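Local structure of probable dipeptidase (Pseudomonas aeruginosa, 3B40) at residues Trp171-Arg176 with Gln213-Ala218; Ile209-Met214 with Ile230-Ser235. The protein is probably a metal-dependent dipeptidase of the membrane dipeptidase (M19) family, built on a TIM-barrel fold. The protein carries 11 engineered substitutions. All blocks are in the same frame, centred on the assembly; numbering follows the deposited sequence.

Interaction 1. Residues Trp171-Arg176 with Gln213-Ala218; sequences WADSSR and QMSTKA. Engineered in segment 171-176: Ala172 (natural residue Ser).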
loop_
_atom_site.group_PDB
_atom_site.type_symbol
_atom_site.label_atom_id
_atom_site.label_comp_id
_atom_site.label_asym_id
_atom_site.label_seq_id
_atom_site.Cartn_x
_atom_site.Cartn_y
_atom_site.Cartn_z
ATOM N N TRP A 171 -4.525 13.326 -12.560
ATOM C CA TRP A 171 -4.333 14.108 -11.319
ATOM C C TRP A 171 -2.874 14.144 -10.840
ATOM O O TRP A 171 -2.419 15.139 -10.282
ATOM C CB TRP A 171 -5.196 13.494 -10.212
ATOM C CG TRP A 171 -6.676 13.737 -10.355
ATOM C CD1 TRP A 171 -7.363 14.011 -11.516
ATOM C CD2 TRP A 171 -7.655 13.773 -9.296
ATOM N NE1 TRP A 171 -8.715 14.174 -11.241
ATOM C CE2 TRP A 171 -8.918 14.027 -9.892
ATOM C CE3 TRP A 171 -7.591 13.583 -7.915
ATOM C CZ2 TRP A 171 -10.106 14.113 -9.140
ATOM C CZ3 TRP A 171 -8.769 13.662 -7.169
ATOM C CH2 TRP A 171 -10.007 13.928 -7.784
ATOM N N ALA A 172 -2.160 13.036 -11.026
ATOM C CA ALA A 172 -0.810 12.901 -10.487
ATOM C C ALA A 172 0.006 11.946 -11.347
ATOM O O ALA A 172 -0.528 10.923 -11.816
ATOM C CB ALA A 172 -0.898 12.342 -9.064
ATOM N N ASP A 173 1.295 12.248 -11.510
ATOM C CA ASP A 173 2.264 11.299 -12.113
ATOM C C ASP A 173 2.589 10.152 -11.147
ATOM O O ASP A 173 2.693 10.353 -9.936
ATOM C CB ASP A 173 3.590 11.971 -12.485
ATOM C CG ASP A 173 3.442 13.096 -13.526
ATOM O OD1 ASP A 173 2.490 13.086 -14.344
ATOM O OD2 ASP A 173 4.306 14.007 -13.518
ATOM N N SER A 174 2.836 8.972 -11.700
ATOM C CA SER A 174 3.173 7.836 -10.873
ATOM C C SER A 174 4.702 7.697 -10.778
ATOM O O SER A 174 5.427 8.173 -11.643
ATOM C CB SER A 174 2.529 6.570 -11.441
ATOM O OG SER A 174 2.999 5.402 -10.772
ATOM N N SER A 175 5.187 7.045 -9.733
ATOM C CA SER A 175 6.598 6.665 -9.686
ATOM C C SER A 175 6.879 5.516 -10.672
ATOM O O SER A 175 8.035 5.224 -11.001
ATOM C CB SER A 175 6.993 6.280 -8.261
ATOM O OG SER A 175 6.298 5.111 -7.783
ATOM N N ARG A 176 5.812 4.866 -11.145
ATOM C CA ARG A 176 5.942 3.716 -12.054
ATOM C C ARG A 176 5.068 3.923 -13.267
ATOM O O ARG A 176 3.995 3.296 -13.371
ATOM C CB ARG A 176 5.566 2.421 -11.330
ATOM C CG ARG A 176 6.655 1.948 -10.357
ATOM C CD ARG A 176 6.269 0.606 -9.750
ATOM N NE ARG A 176 5.155 0.735 -8.802
ATOM C CZ ARG A 176 4.663 -0.272 -8.078
ATOM N NH1 ARG A 176 3.648 -0.055 -7.232
ATOM N NH2 ARG A 176 5.180 -1.500 -8.206
ATOM N N GLN A 213 3.196 5.437 -4.009
ATOM C CA GLN A 213 2.949 5.189 -5.453
ATOM C C GLN A 213 3.110 6.442 -6.353
ATOM O O GLN A 213 3.284 6.329 -7.568
ATOM C CB GLN A 213 1.587 4.520 -5.716
ATOM C CG GLN A 213 1.259 3.183 -4.936
ATOM C CD GLN A 213 1.498 1.902 -5.700
ATOM O OE1 GLN A 213 1.917 1.920 -6.860
ATOM N NE2 GLN A 213 1.212 0.738 -5.042
ATOM N N MET A 214 3.009 7.626 -5.748
ATOM C CA MET A 214 3.105 8.911 -6.433
ATOM C C MET A 214 4.560 9.196 -6.830
ATOM O O MET A 214 5.472 8.845 -6.099
ATOM C CB MET A 214 2.627 10.025 -5.474
ATOM C CG MET A 214 1.084 10.020 -5.222
ATOM S SD MET A 214 0.424 11.340 -4.140
ATOM C CE MET A 214 0.394 12.753 -5.216
ATOM N N SER A 215 4.773 9.863 -7.966
ATOM C CA SER A 215 6.104 10.323 -8.371
ATOM C C SER A 215 6.705 11.262 -7.297
ATOM O O SER A 215 5.978 11.797 -6.419
ATOM C CB SER A 215 6.026 11.032 -9.735
ATOM O OG SER A 215 5.598 12.359 -9.560
ATOM N N THR A 216 8.016 11.446 -7.347
ATOM C CA THR A 216 8.709 12.339 -6.411
ATOM C C THR A 216 8.252 13.781 -6.484
ATOM O O THR A 216 8.023 14.407 -5.445
ATOM C CB THR A 216 10.232 12.252 -6.571
ATOM O OG1 THR A 216 10.629 10.929 -6.170
ATOM C CG2 THR A 216 10.952 13.294 -5.652
ATOM N N LYS A 217 8.099 14.301 -7.695
ATOM C CA LYS A 217 7.594 15.665 -7.859
ATOM C C LYS A 217 6.181 15.865 -7.345
ATOM O O LYS A 217 5.862 16.941 -6.838
ATOM C CB LYS A 217 7.660 16.103 -9.321
ATOM C CG LYS A 217 9.076 16.435 -9.776
ATOM C CD LYS A 217 9.110 16.561 -11.311
ATOM C CE LYS A 217 10.558 16.583 -11.826
ATOM N NZ LYS A 217 11.341 17.693 -11.193
ATOM N N ALA A 218 5.337 14.845 -7.479
ATOM C CA ALA A 218 3.948 14.961 -7.052
ATOM C C ALA A 218 3.904 14.950 -5.533
ATOM O O ALA A 218 3.168 15.725 -4.934
ATOM C CB ALA A 218 3.134 13.851 -7.609
HETATM O O HOH W 1 6.290 13.758 -11.657
HETATM O O HOH W 2 3.829 3.303 -8.447
HETATM O O HOH W 3 6.047 6.158 -5.174
#
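Asp173 and Ser175 grip the backbone at 213-215 through two nearly straight hydrogen bonds. Ser215 N gives to Asp173 O at 2.9 Å, and Ser175 N gives to Gln213 O at 3.0 Å; together they make a single bridge centred on Ser174 and Met214. Here the packing is tight, with Ser215 CB wedged against Asp173 O and Ser174 O. On the apolar flank, Met214 CE rests on CB of Ala172, an engineered residue, at 4.1 Å.

Away from the paired backbones, ordered waters take over the bridging. One water joins Asp173 OD2 to Ser215 OG, which also caps the helix beginning at Thr216 by accepting from Ala218 N; the Asp173 carboxylate is held further by the backbone N atoms of Leu188 and Gly190. At the partly exposed Arg176 a second water links Arg176 NE, both serine hydroxyls of 174-175 and Gln213 OE1. With its chain bent at chi3 (-71°), Arg176 brings NH1 to Gln213 OE1 at 2.7 Å, the oxygen at the guanidinium edge and the donor above the amide plane. Ser174 OG accepts from Arg176 N in an ST turn and also bonds Tyr165 O. Across this contact, then, direction comes from backbone and side-chain hydrogen bonds, with little apolar touch.

Interaction 2. Residues Ile209-Met214 with Ile230-Ser235; sequences IDVSQM and IVASHS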
loop_
_atom_site.group_PDB
_atom_site.type_symbol
_atom_site.label_atom_id
_atom_site.label_comp_id
_atom_site.label_asym_id
_atom_site.label_seq_id
_atom_site.Cartn_x
_atom_site.Cartn_y
_atom_site.Cartn_z
ATOM N N ILE A 209 -4.242 12.357 3.098
ATOM C CA ILE A 209 -3.553 12.192 1.805
ATOM C C ILE A 209 -2.435 11.153 1.880
ATOM O O ILE A 209 -1.542 11.247 2.741
ATOM C CB ILE A 209 -2.985 13.530 1.257
ATOM C CG1 ILE A 209 -4.113 14.558 1.053
ATOM C CG2 ILE A 209 -2.177 13.248 -0.080
ATOM C CD1 ILE A 209 -3.636 16.011 0.976
ATOM N N ASP A 210 -2.486 10.181 0.968
ATOM C CA ASP A 210 -1.533 9.057 0.902
ATOM C C ASP A 210 -0.602 9.234 -0.310
ATOM O O ASP A 210 -1.075 9.332 -1.446
ATOM C CB ASP A 210 -2.321 7.745 0.817
ATOM C CG ASP A 210 -1.436 6.504 0.687
ATOM O OD1 ASP A 210 -0.191 6.582 0.835
ATOM O OD2 ASP A 210 -2.025 5.430 0.423
ATOM N N VAL A 211 0.707 9.320 -0.055
ATOM C CA VAL A 211 1.653 9.570 -1.109
ATOM C C VAL A 211 2.369 8.320 -1.648
ATOM O O VAL A 211 3.150 8.441 -2.575
ATOM C CB VAL A 211 2.702 10.670 -0.720
ATOM C CG1 VAL A 211 1.977 11.962 -0.305
ATOM C CG2 VAL A 211 3.608 10.163 0.386
ATOM N N SER A 212 2.100 7.138 -1.097
ATOM C CA SER A 212 2.717 5.914 -1.643
ATOM C C SER A 212 2.259 5.763 -3.098
ATOM O O SER A 212 1.086 5.984 -3.364
ATOM C CB SER A 212 2.322 4.674 -0.828
ATOM O OG SER A 212 3.037 4.635 0.400
ATOM N N GLN A 213 3.196 5.437 -4.009
ATOM C CA GLN A 213 2.949 5.189 -5.453
ATOM C C GLN A 213 3.110 6.442 -6.353
ATOM O O GLN A 213 3.284 6.329 -7.568
ATOM C CB GLN A 213 1.587 4.520 -5.716
ATOM C CG GLN A 213 1.259 3.183 -4.936
ATOM C CD GLN A 213 1.498 1.902 -5.700
ATOM O OE1 GLN A 213 1.917 1.920 -6.860
ATOM N NE2 GLN A 213 1.212 0.738 -5.042
ATOM N N MET A 214 3.009 7.626 -5.748
ATOM C CA MET A 214 3.105 8.911 -6.433
ATOM C C MET A 214 4.560 9.196 -6.830
ATOM O O MET A 214 5.472 8.845 -6.099
ATOM C CB MET A 214 2.627 10.025 -5.474
ATOM C CG MET A 214 1.084 10.020 -5.222
ATOM S SD MET A 214 0.424 11.340 -4.140
ATOM C CE MET A 214 0.394 12.753 -5.216
ATOM N N ILE A 230 0.501 14.073 6.174
ATOM C CA ILE A 230 0.396 13.165 5.045
ATOM C C ILE A 230 1.034 11.832 5.421
ATOM O O ILE A 230 1.825 11.753 6.384
ATOM C CB ILE A 230 0.989 13.776 3.723
ATOM C CG1 ILE A 230 2.502 13.984 3.794
ATOM C CG2 ILE A 230 0.250 15.168 3.374
ATOM C CD1 ILE A 230 3.146 14.337 2.407
ATOM N N VAL A 231 0.687 10.795 4.677
ATOM C CA VAL A 231 1.097 9.448 5.013
ATOM C C VAL A 231 1.604 8.747 3.754
ATOM O O VAL A 231 1.178 9.058 2.640
ATOM C CB VAL A 231 -0.127 8.688 5.685
ATOM C CG1 VAL A 231 0.061 7.197 5.709
ATOM C CG2 VAL A 231 -0.382 9.271 7.148
ATOM N N ALA A 232 2.548 7.834 3.916
ATOM C CA ALA A 232 2.852 6.888 2.878
ATOM C C ALA A 232 2.343 5.528 3.408
ATOM O O ALA A 232 2.982 4.944 4.285
ATOM C CB ALA A 232 4.367 6.845 2.622
ATOM N N SER A 233 1.219 5.048 2.869
ATOM C CA SER A 233 0.509 3.906 3.440
ATOM C C SER A 233 1.232 2.554 3.187
ATOM O O SER A 233 1.001 1.586 3.909
ATOM C CB SER A 233 -0.924 3.865 2.899
ATOM O OG SER A 233 -0.896 3.504 1.522
ATOM N N HIS A 234 2.111 2.507 2.176
ATOM C CA HIS A 234 2.924 1.318 1.906
ATOM C C HIS A 234 4.130 1.704 1.076
ATOM O O HIS A 234 4.043 1.715 -0.179
ATOM C CB HIS A 234 2.108 0.198 1.211
ATOM C CG HIS A 234 1.395 0.614 -0.055
ATOM N ND1 HIS A 234 0.652 1.768 -0.156
ATOM C CD2 HIS A 234 1.257 -0.018 -1.250
ATOM C CE1 HIS A 234 0.103 1.844 -1.360
ATOM N NE2 HIS A 234 0.442 0.765 -2.039
ATOM N N SER A 235 5.224 2.041 1.762
ATOM C CA SER A 235 6.497 2.430 1.107
ATOM C C SER A 235 7.705 1.856 1.868
ATOM O O SER A 235 7.584 1.570 3.053
ATOM C CB SER A 235 6.604 3.963 1.036
ATOM O OG SER A 235 5.741 4.505 0.035
#
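The His234 imidazole is approached obliquely by Ser212 CB, 3.4 Å from His234 ND1, and by the Gln213 amide, whose plane is turned 52° from the ring. Gln213 NE2 donates to His234 NE2 at 3.1 Å, the ring nitrogen lying in the amide plane while the donor is tilted from the ring plane; Gln213 OE1 is taken by Arg176 NH1. At the other nitrogen, His234 ND1 gives to Ser233 OG, so both ring nitrogens are engaged and the rotation of the ring is fixed. The Asp210 carboxylate is the second flat group. Ser212 N and Ser233 N reach its OD1 from opposite faces, the former closing an Asx turn, while OD2 takes a very short bond from Ser233 OG (2.5 Å). With CG anti to the backbone N (chi1 178°), Asp210 sends these oxygens forward to the 233 corner.

Behind this polar end runs the parallel pairing of a beta-alpha-beta unit in the TIM-barrel sheet: Val231 N bonds Ile209 O at 3.0 Å, and Val231 O receives Val211 N at 2.7 Å. Val211 CG1 meets Ile230 CD1 at 3.8 Å, the two side chains crossing at about a right angle, and Val211 CG2 touches Ala232 CB; Leu219 of helix 216-225 and Ile255 of helix 249-257 pack on this group. Where the chain turns at 233-234, Ser212 OG, buried, accepts from His234 N at 2.9 Å and shares a 2.7 Å hydrogen bond with Ser235 OG. Arg245 bonds His234 O beside them.

Interactions 1 and 2 have centres about 10 Å apart and share Gln213 and Met214, at the junction where strand 208-210 leads into helix 216-225. Along the chain the loop 171-176 comes first, after strand 160-162; then follow 209-214, helix 216-225 and strand 230-235. Interaction 2 joins the two strands of one beta-alpha-beta unit, whereas interaction 1 ties the loop after the preceding strand to the start of that unit's helix. Gln213 connects them directly, its carbonyl end turned to Arg176 and its NH2 to His234. A polar chain from Arg176 through Gln213 to His234 thus links the loop after strand 160-162 to segments 209-214 and 230-235.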